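Local coordinates for protein geranyltranstransferase (Campylobacter jejuni, PDB 3NPK) that probably catalyses the head-to-tail condensation of geranyl diphosphate with isopentenyl diphosphate to give farnesyl diphosphate in isoprenoid biosynthesis, at residues 8-13 / 63-67; 33-39 / 91-97; 78-82 / 106-111; 141-147 / 173-178. One frame throughout, in Å; residues are numbered along the deposited sequence.

Contact 1. Residues 8-13 / 63-67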
loop_
_atom_site.group_PDB
_atom_site.type_symbol
_atom_site.label_atom_id
_atom_site.label_comp_id
_atom_site.label_asym_id
_atom_site.label_seq_id
_atom_site.Cartn_x
_atom_site.Cartn_y
_atom_site.Cartn_z
ATOM N N LEU A 8 -24.955 -4.951 6.472
ATOM C CA LEU A 8 -24.521 -3.571 6.598
ATOM C C LEU A 8 -23.198 -3.370 5.874
ATOM O O LEU A 8 -23.036 -2.422 5.103
ATOM C CB LEU A 8 -24.373 -3.193 8.069
ATOM C CG LEU A 8 -23.979 -1.747 8.359
ATOM C CD1 LEU A 8 -25.133 -0.806 8.073
ATOM C CD2 LEU A 8 -23.530 -1.603 9.808
ATOM N N PHE A 9 -22.237 -4.257 6.125
ATOM C CA PHE A 9 -20.944 -4.137 5.448
ATOM C C PHE A 9 -21.006 -4.366 3.917
ATOM O O PHE A 9 -20.389 -3.628 3.138
ATOM C CB PHE A 9 -19.876 -5.051 6.045
ATOM C CG PHE A 9 -18.557 -4.861 5.384
ATOM C CD1 PHE A 9 -17.865 -3.664 5.563
ATOM C CD2 PHE A 9 -18.061 -5.799 4.482
ATOM C CE1 PHE A 9 -16.669 -3.420 4.905
ATOM C CE2 PHE A 9 -16.858 -5.570 3.822
ATOM C CZ PHE A 9 -16.154 -4.381 4.038
ATOM N N ILE A 10 -21.751 -5.376 3.480
ATOM C CA ILE A 10 -21.899 -5.583 2.043
ATOM C C ILE A 10 -22.476 -4.341 1.353
ATOM O O ILE A 10 -22.003 -3.930 0.296
ATOM C CB ILE A 10 -22.779 -6.798 1.747
ATOM C CG1 ILE A 10 -22.029 -8.072 2.153
ATOM C CG2 ILE A 10 -23.139 -6.845 0.251
ATOM C CD1 ILE A 10 -22.889 -9.308 2.185
ATOM N N HIS A 11 -23.503 -3.747 1.952
ATOM C CA HIS A 11 -24.107 -2.550 1.387
ATOM C C HIS A 11 -23.071 -1.412 1.341
ATOM O O HIS A 11 -22.980 -0.674 0.355
ATOM C CB HIS A 11 -25.330 -2.170 2.223
ATOM C CG HIS A 11 -26.069 -0.974 1.718
ATOM N ND1 HIS A 11 -26.971 -1.039 0.677
ATOM C CD2 HIS A 11 -26.061 0.316 2.131
ATOM C CE1 HIS A 11 -27.477 0.163 0.461
ATOM N NE2 HIS A 11 -26.941 1.002 1.330
ATOM N N HIS A 12 -22.261 -1.296 2.390
ATOM C CA HIS A 12 -21.238 -0.253 2.432
ATOM C C HIS A 12 -20.203 -0.460 1.329
ATOM O O HIS A 12 -19.836 0.480 0.629
ATOM C CB HIS A 12 -20.565 -0.228 3.805
ATOM C CG HIS A 12 -19.658 0.942 4.015
ATOM N ND1 HIS A 12 -20.130 2.207 4.290
ATOM C CD2 HIS A 12 -18.304 1.043 3.984
ATOM C CE1 HIS A 12 -19.109 3.031 4.447
ATOM N NE2 HIS A 12 -17.989 2.355 4.257
ATOM N N LEU A 13 -19.743 -1.700 1.174
ATOM C CA LEU A 13 -18.763 -2.025 0.146
ATOM C C LEU A 13 -19.323 -1.695 -1.234
ATOM O O LEU A 13 -18.648 -1.082 -2.061
ATOM C CB LEU A 13 -18.378 -3.505 0.238
ATOM C CG LEU A 13 -17.387 -4.059 -0.802
ATOM C CD1 LEU A 13 -16.637 -5.275 -0.246
ATOM C CD2 LEU A 13 -18.091 -4.428 -2.086
ATOM N N LEU A 63 -17.285 1.454 9.448
ATOM C CA LEU A 63 -17.421 0.717 8.205
ATOM C C LEU A 63 -16.267 1.003 7.249
ATOM O O LEU A 63 -15.831 0.098 6.532
ATOM C CB LEU A 63 -18.761 1.029 7.529
ATOM C CG LEU A 63 -19.980 0.435 8.235
ATOM C CD1 LEU A 63 -21.254 1.114 7.746
ATOM C CD2 LEU A 63 -20.075 -1.079 8.094
ATOM N N ASP A 64 -15.771 2.243 7.236
ATOM C CA ASP A 64 -14.642 2.597 6.364
ATOM C C ASP A 64 -13.374 1.860 6.796
ATOM O O ASP A 64 -12.520 1.552 5.971
ATOM C CB ASP A 64 -14.348 4.098 6.388
ATOM C CG ASP A 64 -15.334 4.915 5.583
ATOM O OD1 ASP A 64 -16.039 4.349 4.713
ATOM O OD2 ASP A 64 -15.385 6.149 5.816
ATOM N N VAL A 65 -13.237 1.589 8.092
ATOM C CA VAL A 65 -12.040 0.903 8.577
ATOM C C VAL A 65 -12.134 -0.571 8.189
ATOM O O VAL A 65 -11.147 -1.173 7.748
ATOM C CB VAL A 65 -11.867 1.082 10.118
ATOM C CG1 VAL A 65 -10.538 0.502 10.575
ATOM C CG2 VAL A 65 -11.955 2.559 10.486
ATOM N N ALA A 66 -13.325 -1.150 8.328
ATOM C CA ALA A 66 -13.573 -2.504 7.839
ATOM C C ALA A 66 -13.296 -2.590 6.338
ATOM O O ALA A 66 -12.739 -3.589 5.851
ATOM C CB ALA A 66 -15.017 -2.925 8.137
ATOM N N LEU A 67 -13.694 -1.554 5.600
ATOM C CA LEU A 67 -13.463 -1.512 4.160
ATOM C C LEU A 67 -11.966 -1.559 3.836
ATOM O O LEU A 67 -11.535 -2.313 2.952
ATOM C CB LEU A 67 -14.088 -0.256 3.561
ATOM C CG LEU A 67 -14.179 -0.239 2.033
ATOM C CD1 LEU A 67 -15.041 -1.406 1.572
ATOM C CD2 LEU A 67 -14.780 1.084 1.589
#
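The imidazole of H12 lies on the side chain of L63 and points its far nitrogen at D64. CB of L63 sits over the centre of one ring face, 3.5 Å from the centroid of the H12 ring, a clear CH-pi contact. CG of H12 is anti to the backbone N (chi1 -171°), which carries the ring out toward helix 59-80. NE2 of H12 then donates to OD1 of D64 at 2.8 Å. The acceptor lies almost in the ring plane, but the bond is bent at 144°. On the aspartate side the bond uses the anti side of OD1 and leaves the carboxylate plane. This is a His-carboxylate hydrogen bond at the margin of an apolar contact.

The two helices are part of the all-helical fold of polyprenyl synthases. The N-terminal helix 5-14 crosses the start of helix 59-80, with 74° between the segment axes.

CG of L63 lies beside its own backbone N, which brings CD1 to H12 and CD2 to L8. CD1 of L63 approaches ND1 of H12 at 3.8 Å. CD2 of L63 meets CD2 of L8 at 3.9 Å, the two leucines crossing at about a right angle.

F9 enters edge first. Its CE1 is 3.6 Å from the backbone N of L67, near the ring plane, and 3.7 Å from CB of A66. CZ of F9 touches CD1 of L67 at 4.0 Å. H41 meets the F9 ring edge-to-face, and Q45 and L48 of helix 42-54 pack on the same ring. CD1 of L67 also reaches CA of L13, at 4.0 Å.

Contact 2. Residues 33-39 / 91-97. With PPV (pyrophosphate), chain C.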
loop_
_atom_site.group_PDB
_atom_site.type_symbol
_atom_site.label_atom_id
_atom_site.label_comp_id
_atom_site.label_asym_id
_atom_site.label_seq_id
_atom_site.Cartn_x
_atom_site.Cartn_y
_atom_site.Cartn_z
ATOM N N LEU A 33 -14.209 -5.951 -9.480
ATOM C CA LEU A 33 -14.596 -7.326 -9.759
ATOM C C LEU A 33 -14.421 -8.264 -8.565
ATOM O O LEU A 33 -15.349 -8.973 -8.182
ATOM C CB LEU A 33 -13.799 -7.846 -10.958
ATOM C CG LEU A 33 -14.301 -9.126 -11.615
ATOM C CD1 LEU A 33 -15.695 -8.888 -12.204
ATOM C CD2 LEU A 33 -13.325 -9.586 -12.688
HETATM N N MSE A 34 -13.229 -8.289 -7.979
HETATM C CA MSE A 34 -12.968 -9.204 -6.876
HETATM C C MSE A 34 -13.618 -8.779 -5.575
HETATM O O MSE A 34 -13.934 -9.626 -4.733
HETATM C CB MSE A 34 -11.471 -9.400 -6.657
HETATM C CG MSE A 34 -10.865 -10.491 -7.482
HETATM SE SE MSE A 34 -11.713 -12.284 -7.298
HETATM C CE MSE A 34 -11.033 -13.009 -8.969
ATOM N N LEU A 35 -13.814 -7.475 -5.406
ATOM C CA LEU A 35 -14.485 -6.971 -4.214
ATOM C C LEU A 35 -15.943 -7.388 -4.203
ATOM O O LEU A 35 -16.494 -7.733 -3.154
ATOM C CB LEU A 35 -14.371 -5.450 -4.148
ATOM C CG LEU A 35 -12.959 -4.918 -3.886
ATOM C CD1 LEU A 35 -12.969 -3.413 -4.108
ATOM C CD2 LEU A 35 -12.529 -5.257 -2.455
ATOM N N LYS A 36 -16.567 -7.356 -5.377
ATOM C CA LYS A 36 -17.983 -7.676 -5.493
ATOM C C LYS A 36 -18.266 -9.163 -5.595
ATOM O O LYS A 36 -19.361 -9.609 -5.240
ATOM C CB LYS A 36 -18.575 -6.985 -6.719
ATOM C CG LYS A 36 -18.820 -5.508 -6.520
ATOM C CD LYS A 36 -19.863 -4.992 -7.512
ATOM C CE LYS A 36 -19.240 -4.698 -8.863
ATOM N NZ LYS A 36 -20.264 -4.512 -9.934
ATOM N N ALA A 37 -17.289 -9.924 -6.088
ATOM C CA ALA A 37 -17.512 -11.323 -6.481
ATOM C C ALA A 37 -17.828 -12.203 -5.287
ATOM O O ALA A 37 -18.612 -13.156 -5.376
ATOM C CB ALA A 37 -16.293 -11.867 -7.214
ATOM N N GLY A 38 -17.212 -11.894 -4.160
ATOM C CA GLY A 38 -17.410 -12.721 -2.994
ATOM C C GLY A 38 -16.484 -12.318 -1.883
ATOM O O GLY A 38 -15.878 -11.243 -1.919
ATOM N N GLY A 39 -16.370 -13.202 -0.901
ATOM C CA GLY A 39 -15.606 -12.922 0.293
ATOM C C GLY A 39 -16.534 -13.031 1.481
ATOM O O GLY A 39 -17.621 -12.445 1.493
ATOM N N ARG A 91 -11.032 -17.511 -8.462
ATOM C CA ARG A 91 -11.078 -17.028 -7.081
ATOM C C ARG A 91 -12.485 -16.474 -6.835
ATOM O O ARG A 91 -13.033 -15.776 -7.679
ATOM C CB ARG A 91 -10.023 -15.937 -6.865
ATOM C CG ARG A 91 -10.181 -15.104 -5.580
ATOM C CD ARG A 91 -9.780 -15.863 -4.344
ATOM N NE ARG A 91 -8.339 -16.067 -4.290
ATOM C CZ ARG A 91 -7.697 -16.559 -3.239
ATOM N NH1 ARG A 91 -6.385 -16.717 -3.296
ATOM N NH2 ARG A 91 -8.365 -16.890 -2.131
ATOM N N ARG A 92 -13.071 -16.803 -5.691
ATOM C CA ARG A 92 -14.408 -16.311 -5.338
ATOM C C ARG A 92 -15.451 -16.597 -6.431
ATOM O O ARG A 92 -16.397 -15.827 -6.646
ATOM C CB ARG A 92 -14.355 -14.821 -4.985
ATOM C CG ARG A 92 -13.652 -14.557 -3.661
ATOM C CD ARG A 92 -13.356 -13.078 -3.449
ATOM N NE ARG A 92 -12.880 -12.826 -2.092
ATOM C CZ ARG A 92 -12.482 -11.631 -1.655
ATOM N NH1 ARG A 92 -12.520 -10.574 -2.463
ATOM N NH2 ARG A 92 -12.041 -11.487 -0.415
ATOM N N GLY A 93 -15.274 -17.717 -7.118
ATOM C CA GLY A 93 -16.284 -18.182 -8.052
ATOM C C GLY A 93 -16.187 -17.634 -9.466
ATOM O O GLY A 93 -16.985 -17.993 -10.326
ATOM N N ILE A 94 -15.213 -16.769 -9.712
ATOM C CA ILE A 94 -15.015 -16.193 -11.036
ATOM C C ILE A 94 -13.565 -16.372 -11.470
ATOM O O ILE A 94 -12.709 -16.699 -10.648
ATOM C CB ILE A 94 -15.366 -14.689 -11.045
ATOM C CG1 ILE A 94 -14.560 -13.918 -9.989
ATOM C CG2 ILE A 94 -16.858 -14.493 -10.805
ATOM C CD1 ILE A 94 -14.562 -12.415 -10.222
ATOM N N PRO A 95 -13.278 -16.168 -12.765
ATOM C CA PRO A 95 -11.870 -16.195 -13.180
ATOM C C PRO A 95 -11.061 -15.130 -12.457
ATOM O O PRO A 95 -11.575 -14.080 -12.092
ATOM C CB PRO A 95 -11.932 -15.885 -14.679
ATOM C CG PRO A 95 -13.295 -16.358 -15.094
ATOM C CD PRO A 95 -14.192 -16.031 -13.913
ATOM N N THR A 96 -9.792 -15.417 -12.231
ATOM C CA THR A 96 -8.899 -14.426 -11.649
ATOM C C THR A 96 -8.669 -13.249 -12.599
ATOM O O THR A 96 -8.902 -13.362 -13.817
ATOM C CB THR A 96 -7.574 -15.079 -11.276
ATOM O OG1 THR A 96 -7.185 -15.948 -12.352
ATOM C CG2 THR A 96 -7.745 -15.893 -10.002
ATOM N N LEU A 97 -8.231 -12.111 -12.056
ATOM C CA LEU A 97 -8.069 -10.909 -12.884
ATOM C C LEU A 97 -7.075 -11.089 -14.015
ATOM O O LEU A 97 -7.221 -10.485 -15.075
ATOM C CB LEU A 97 -7.643 -9.698 -12.051
ATOM C CG LEU A 97 -8.720 -9.080 -11.165
ATOM C CD1 LEU A 97 -8.125 -7.874 -10.440
ATOM C CD2 LEU A 97 -9.967 -8.721 -11.954
HETATM O O11 PPV C . -8.951 -16.552 2.451
HETATM P P1 PPV C . -10.510 -16.345 2.947
HETATM O O21 PPV C . -11.167 -17.759 3.472
HETATM O O31 PPV C . -10.572 -15.380 4.046
HETATM O OPP PPV C . -11.330 -15.905 1.595
HETATM P P2 PPV C . -12.540 -14.813 1.425
HETATM O O12 PPV C . -12.918 -14.978 -0.171
HETATM O O22 PPV C . -11.980 -13.300 1.622
HETATM O O32 PPV C . -13.700 -15.127 2.277
HETATM O O HOH W 1 -18.921 -15.001 -7.575
#
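R92 reaches across to the end of helix 27-37, where its NH1 donates to the carbonyl O of M34 at 2.8 Å. The bond is bent (138°), and the nitrogen sits above the carbonyl plane. NH1 also bonds T74 of helix 59-80. The R92 chain runs extended from CG to NE, which places the flat guanidinium beside the pyrophosphate. NE of R92 meets O12 of the ligand at 2.9 Å in a nearly straight bond (175°). NH2 of R92 bonds O22 at 2.7 Å. All three guanidinium nitrogens are thus held, and the rotation of the group is fixed.

One further polar link runs through a water. It donates to O of A37 and to O of R92, tying the helix end to the turn. O of G38 lies over one face of the R92 guanidinium, 3.4 Å from NE of R92, at an angle too poor for a hydrogen bond.

The apolar contacts lie farther from the ligand. The side chain of selenomethionine M34 bends at chi2 and lays SE 3.6 Å from CG of R91, while its CE touches CG1 of I94. CD1 of I94 is 3.5 Å from CB of A37 and also meets CG of L33. CD2 of L33 packs on CD2 of L97 at 3.5 Å. R91 turns its polar end elsewhere, to a salt bridge with D81.

The segment 91-97 begins with a type I' turn, R91 to I94, in a small hairpin. R92 and G39, with K40, R43, H73 and Y282, form the pyrophosphate pocket, which probably corresponds to the isopentenyl diphosphate site of polyprenyl synthases.

Contact 3. Residues 78-82 / 106-111; sequences IHDDL and AILVGD
This is a buried helix packing contact at the subunit interface. It joins the last turn of helix 59-80 and the residues that follow to the first half of helix 103-122. D80 and D81 begin what is probably, as in relatives, the first aspartate-rich motif, which binds the diphosphate through magnesium there. H79 fits as a knob into the hole formed by A106, I107, G110 and D111. NE2 of H79 donates to O of I107 at 2.8 Å, nearly straight (167°), in both the ring and carbonyl planes and on a lone pair. CA of G110 comes within 3.5 Å of NE2 of H79. At the ring edge, CE1 of H79 is 3.1 Å from OD1 of D111.

CD1 of I78 meets CG1 of V109 at 3.8 Å, and L82 splits its methyls between CB of A106 and CG1 of I107. CG2 of I78 is a methyl against a carbonyl, 3.3 Å from O of A106.

ND1 of H79 bonds OD2 of D111 of the second subunit, and the reverse pair repeats it. The OD1 atoms of the two D111 residues also come close. A proton on both nitrogens of H79 would probably ease this gathering of charge.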
loop_
_atom_site.group_PDB
_atom_site.type_symbol
_atom_site.label_atom_id
_atom_site.label_comp_id
_atom_site.label_asym_id
_atom_site.label_seq_id
_atom_site.Cartn_x
_atom_site.Cartn_y
_atom_site.Cartn_z
ATOM N N ILE A 78 -5.390 -11.171 -4.975
ATOM C CA ILE A 78 -5.127 -10.919 -6.385
ATOM C C ILE A 78 -3.645 -11.147 -6.688
ATOM O O ILE A 78 -3.291 -11.840 -7.663
ATOM C CB ILE A 78 -5.557 -9.488 -6.784
ATOM C CG1 ILE A 78 -7.085 -9.350 -6.720
ATOM C CG2 ILE A 78 -5.028 -9.119 -8.179
ATOM C CD1 ILE A 78 -7.600 -7.897 -6.744
ATOM N N HIS A 79 -2.759 -10.607 -5.842
ATOM C CA HIS A 79 -1.331 -10.861 -6.063
ATOM C C HIS A 79 -0.948 -12.322 -5.840
ATOM O O HIS A 79 -0.176 -12.884 -6.624
ATOM C CB HIS A 79 -0.443 -9.907 -5.261
ATOM C CG HIS A 79 -0.367 -8.533 -5.853
ATOM N ND1 HIS A 79 0.527 -7.576 -5.414
ATOM C CD2 HIS A 79 -1.047 -7.966 -6.886
ATOM C CE1 HIS A 79 0.376 -6.475 -6.133
ATOM N NE2 HIS A 79 -0.576 -6.685 -7.030
ATOM N N ASP A 80 -1.489 -12.947 -4.792
ATOM C CA ASP A 80 -1.138 -14.339 -4.503
ATOM C C ASP A 80 -1.580 -15.276 -5.634
ATOM O O ASP A 80 -0.937 -16.300 -5.878
ATOM C CB ASP A 80 -1.775 -14.797 -3.203
ATOM C CG ASP A 80 -1.194 -14.099 -1.977
ATOM O OD1 ASP A 80 -0.257 -13.269 -2.106
ATOM O OD2 ASP A 80 -1.702 -14.377 -0.878
ATOM N N ASP A 81 -2.646 -14.899 -6.343
ATOM C CA ASP A 81 -3.182 -15.735 -7.423
ATOM C C ASP A 81 -2.371 -15.625 -8.723
ATOM O O ASP A 81 -2.569 -16.431 -9.641
ATOM C CB ASP A 81 -4.653 -15.376 -7.704
ATOM C CG ASP A 81 -5.602 -15.914 -6.646
ATOM O OD1 ASP A 81 -5.186 -16.806 -5.876
ATOM O OD2 ASP A 81 -6.763 -15.442 -6.577
ATOM N N LEU A 82 -1.450 -14.659 -8.795
ATOM C CA LEU A 82 -0.673 -14.422 -10.022
ATOM C C LEU A 82 0.106 -15.661 -10.451
ATOM O O LEU A 82 0.484 -16.486 -9.625
ATOM C CB LEU A 82 0.310 -13.271 -9.833
ATOM C CG LEU A 82 -0.294 -11.866 -9.825
ATOM C CD1 LEU A 82 0.759 -10.860 -9.358
ATOM C CD2 LEU A 82 -0.829 -11.490 -11.208
ATOM N N ALA A 106 -3.929 -7.238 -13.221
ATOM C CA ALA A 106 -3.977 -7.876 -11.904
ATOM C C ALA A 106 -2.941 -7.236 -10.968
ATOM O O ALA A 106 -3.237 -6.917 -9.794
ATOM C CB ALA A 106 -3.740 -9.382 -12.028
ATOM N N ILE A 107 -1.719 -7.050 -11.469
ATOM C CA ILE A 107 -0.684 -6.442 -10.627
ATOM C C ILE A 107 -1.123 -5.044 -10.182
ATOM O O ILE A 107 -1.097 -4.712 -8.982
ATOM C CB ILE A 107 0.658 -6.339 -11.358
ATOM C CG1 ILE A 107 1.232 -7.732 -11.606
ATOM C CG2 ILE A 107 1.647 -5.490 -10.528
ATOM C CD1 ILE A 107 2.259 -7.769 -12.725
ATOM N N LEU A 108 -1.543 -4.224 -11.141
ATOM C CA LEU A 108 -1.890 -2.827 -10.834
ATOM C C LEU A 108 -3.167 -2.664 -10.003
ATOM O O LEU A 108 -3.245 -1.752 -9.179
ATOM C CB LEU A 108 -2.001 -2.006 -12.118
ATOM C CG LEU A 108 -0.693 -1.881 -12.910
ATOM C CD1 LEU A 108 -0.935 -1.111 -14.224
ATOM C CD2 LEU A 108 0.405 -1.225 -12.044
ATOM N N VAL A 109 -4.169 -3.515 -10.226
ATOM C CA VAL A 109 -5.350 -3.470 -9.375
ATOM C C VAL A 109 -4.952 -3.789 -7.927
ATOM O O VAL A 109 -5.390 -3.107 -6.998
ATOM C CB VAL A 109 -6.478 -4.421 -9.850
ATOM C CG1 VAL A 109 -7.506 -4.629 -8.721
ATOM C CG2 VAL A 109 -7.174 -3.873 -11.108
ATOM N N GLY A 110 -4.125 -4.814 -7.723
ATOM C CA GLY A 110 -3.663 -5.104 -6.374
ATOM C C GLY A 110 -2.912 -3.914 -5.779
ATOM O O GLY A 110 -3.129 -3.547 -4.621
ATOM N N ASP A 111 -2.028 -3.306 -6.570
ATOM C CA ASP A 111 -1.265 -2.138 -6.108
ATOM C C ASP A 111 -2.228 -1.024 -5.703
ATOM O O ASP A 111 -2.066 -0.400 -4.641
ATOM C CB ASP A 111 -0.315 -1.621 -7.191
ATOM C CG ASP A 111 0.864 -2.554 -7.434
ATOM O OD1 ASP A 111 1.077 -3.490 -6.640
ATOM O OD2 ASP A 111 1.575 -2.358 -8.429
#

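Contact 4. Residues 141-147 / 173-178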
loop_
_atom_site.group_PDB
_atom_site.type_symbol
_atom_site.label_atom_id
_atom_site.label_comp_id
_atom_site.label_asym_id
_atom_site.label_seq_id
_atom_site.Cartn_x
_atom_site.Cartn_y
_atom_site.Cartn_z
ATOM N N ASN A 141 0.798 -4.862 10.285
ATOM C CA ASN A 141 0.344 -6.244 10.140
ATOM C C ASN A 141 0.137 -6.722 8.707
ATOM O O ASN A 141 0.245 -7.927 8.436
ATOM C CB ASN A 141 -0.903 -6.481 10.991
ATOM C CG ASN A 141 -0.575 -6.466 12.472
ATOM O OD1 ASN A 141 0.033 -7.402 12.986
ATOM N ND2 ASN A 141 -0.929 -5.386 13.152
ATOM N N ALA A 142 -0.182 -5.788 7.811
ATOM C CA ALA A 142 -0.388 -6.112 6.396
ATOM C C ALA A 142 0.883 -6.030 5.572
ATOM O O ALA A 142 0.914 -6.528 4.442
ATOM C CB ALA A 142 -1.435 -5.188 5.789
ATOM N N GLY A 143 1.916 -5.398 6.121
ATOM C CA GLY A 143 3.125 -5.145 5.363
ATOM C C GLY A 143 4.231 -6.143 5.625
ATOM O O GLY A 143 3.963 -7.318 5.943
ATOM N N LEU A 144 5.475 -5.676 5.489
ATOM C CA LEU A 144 6.623 -6.559 5.677
ATOM C C LEU A 144 6.738 -7.143 7.092
ATOM O O LEU A 144 7.370 -8.188 7.278
ATOM C CB LEU A 144 7.911 -5.867 5.257
ATOM C CG LEU A 144 8.311 -4.626 6.037
ATOM C CD1 LEU A 144 9.174 -5.023 7.249
ATOM C CD2 LEU A 144 9.079 -3.681 5.125
ATOM N N ASN A 145 6.128 -6.491 8.086
ATOM C CA ASN A 145 6.126 -7.058 9.445
ATOM C C ASN A 145 5.089 -8.156 9.681
ATOM O O ASN A 145 4.995 -8.732 10.771
ATOM C CB ASN A 145 5.959 -5.963 10.483
ATOM C CG ASN A 145 7.181 -5.123 10.601
ATOM O OD1 ASN A 145 8.186 -5.561 11.162
ATOM N ND2 ASN A 145 7.128 -3.919 10.054
ATOM N N GLY A 146 4.292 -8.449 8.665
ATOM C CA GLY A 146 3.231 -9.419 8.835
ATOM C C GLY A 146 2.947 -10.165 7.543
ATOM O O GLY A 146 3.738 -11.004 7.093
HETATM N N MSE A 147 1.835 -9.813 6.910
HETATM C CA MSE A 147 1.350 -10.551 5.758
HETATM C C MSE A 147 2.401 -10.733 4.666
HETATM O O MSE A 147 2.525 -11.830 4.117
HETATM C CB MSE A 147 0.125 -9.836 5.202
HETATM C CG MSE A 147 -0.573 -10.567 4.085
HETATM SE SE MSE A 147 -2.083 -9.471 3.481
HETATM C CE MSE A 147 -1.073 -8.313 2.274
ATOM N N HIS A 173 2.547 -14.984 10.467
ATOM C CA HIS A 173 2.761 -13.752 9.726
ATOM C C HIS A 173 1.829 -13.659 8.524
ATOM O O HIS A 173 1.248 -12.594 8.268
ATOM C CB HIS A 173 4.241 -13.601 9.327
ATOM C CG HIS A 173 5.122 -13.251 10.485
ATOM N ND1 HIS A 173 5.510 -14.180 11.429
ATOM C CD2 HIS A 173 5.660 -12.069 10.873
ATOM C CE1 HIS A 173 6.252 -13.583 12.348
ATOM N NE2 HIS A 173 6.366 -12.304 12.030
ATOM N N LYS A 174 1.697 -14.765 7.781
ATOM C CA LYS A 174 0.939 -14.744 6.536
ATOM C C LYS A 174 -0.548 -14.449 6.750
ATOM O O LYS A 174 -1.135 -13.640 6.019
ATOM C CB LYS A 174 1.107 -16.068 5.788
ATOM C CG LYS A 174 0.368 -16.091 4.465
ATOM C CD LYS A 174 0.660 -17.350 3.662
ATOM C CE LYS A 174 -0.131 -17.276 2.365
ATOM N NZ LYS A 174 -0.312 -18.576 1.695
ATOM N N THR A 175 -1.164 -15.091 7.741
ATOM C CA THR A 175 -2.599 -14.884 7.969
ATOM C C THR A 175 -2.991 -14.427 9.356
ATOM O O THR A 175 -3.959 -13.658 9.502
ATOM C CB THR A 175 -3.425 -16.120 7.635
ATOM O OG1 THR A 175 -2.925 -17.220 8.380
ATOM C CG2 THR A 175 -3.288 -16.475 6.163
ATOM N N ALA A 176 -2.273 -14.860 10.390
ATOM C CA ALA A 176 -2.778 -14.571 11.736
ATOM C C ALA A 176 -2.652 -13.095 12.100
ATOM O O ALA A 176 -3.515 -12.552 12.778
ATOM C CB ALA A 176 -2.091 -15.428 12.792
ATOM N N ARG A 177 -1.578 -12.440 11.666
ATOM C CA ARG A 177 -1.383 -11.054 12.081
ATOM C C ARG A 177 -2.473 -10.121 11.562
ATOM O O ARG A 177 -2.892 -9.223 12.272
ATOM C CB ARG A 177 0.032 -10.547 11.763
ATOM C CG ARG A 177 1.043 -10.995 12.847
ATOM C CD ARG A 177 2.411 -10.357 12.720
ATOM N NE ARG A 177 3.285 -10.840 13.786
ATOM C CZ ARG A 177 4.480 -10.338 14.080
ATOM N NH1 ARG A 177 4.982 -9.331 13.382
ATOM N NH2 ARG A 177 5.165 -10.850 15.091
ATOM N N LEU A 178 -2.954 -10.344 10.340
ATOM C CA LEU A 178 -4.022 -9.499 9.802
ATOM C C LEU A 178 -5.366 -9.750 10.512
ATOM O O LEU A 178 -6.154 -8.818 10.711
ATOM C CB LEU A 178 -4.160 -9.683 8.284
ATOM C CG LEU A 178 -5.066 -8.637 7.606
ATOM C CD1 LEU A 178 -4.539 -7.235 7.795
ATOM C CD2 LEU A 178 -5.235 -8.940 6.126
HETATM O O HOH W 2 7.941 -7.636 13.170
#
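H173 brings the edge of its ring to the loop after helix 128-142, with CD2 of H173 3.4 Å from O of N145. O of H173 meets CA of M147 at 3.2 Å in a CA-H...O contact. ND1 of H173 is bonded to O of F169.

K174 turns away from the loop and lends its backbone: O of K174 lies 3.7 Å from CG of selenomethionine M147. Its NZ forms a salt bridge with D154 of helix 147-156.

R177, one turn on, comes back to the loop. Its chain is extended from CG to NE, and the guanidinium lies over NE2 of H173. NH1 of R177 reaches O of N145 at 2.7 Å, a weak bond because it is bent (128°). A water donates to OD1 of N145 and accepts a second, weak bond from NH1. Nearer the backbone, CB of R177 touches OD1 of N141 at 3.4 Å, an oxygen that is also bonded to Y201.

L178 closes the contact with carbon. Its CD1 meets CB of A142 at 4.2 Å. The chain of M147 bends at chi3 (83°), and its SE lies 4.1 Å from CD2 of L178, the two side chains pointing the same way.

The 141-147 loop, with its type I turn from G143 to G146 and the bond M147 N to N141 O, joins two helices of the all-helical polyprenyl synthase fold. K174 and T175 in the facing segment probably correspond to the Lys-Thr motif whose lysine contacts the allylic diphosphate in relatives.

Contact 4 lies nearest the centre of the chain, about 9 Å away. Contacts 1 and 3 are also buried but farther out, while contact 2 is only partly buried. Contacts 1 and 3 grip helix 59-80 near opposite ends, about 22 Å apart between centres. Contacts 2 and 3 touch directly through the R91-D81 salt bridge and through L97, which packs on I78 and V109. Contact 1 touches contact 2 where L13 meets L35. Contact 2 directs an arginine to the ligand, and contact 3 joins the subunits through histidine and aspartate. Contact 4 touches the second subunit too, by packing. Apolar packing comes with one side-chain hydrogen bond in contact 1 and a weak one in contact 4.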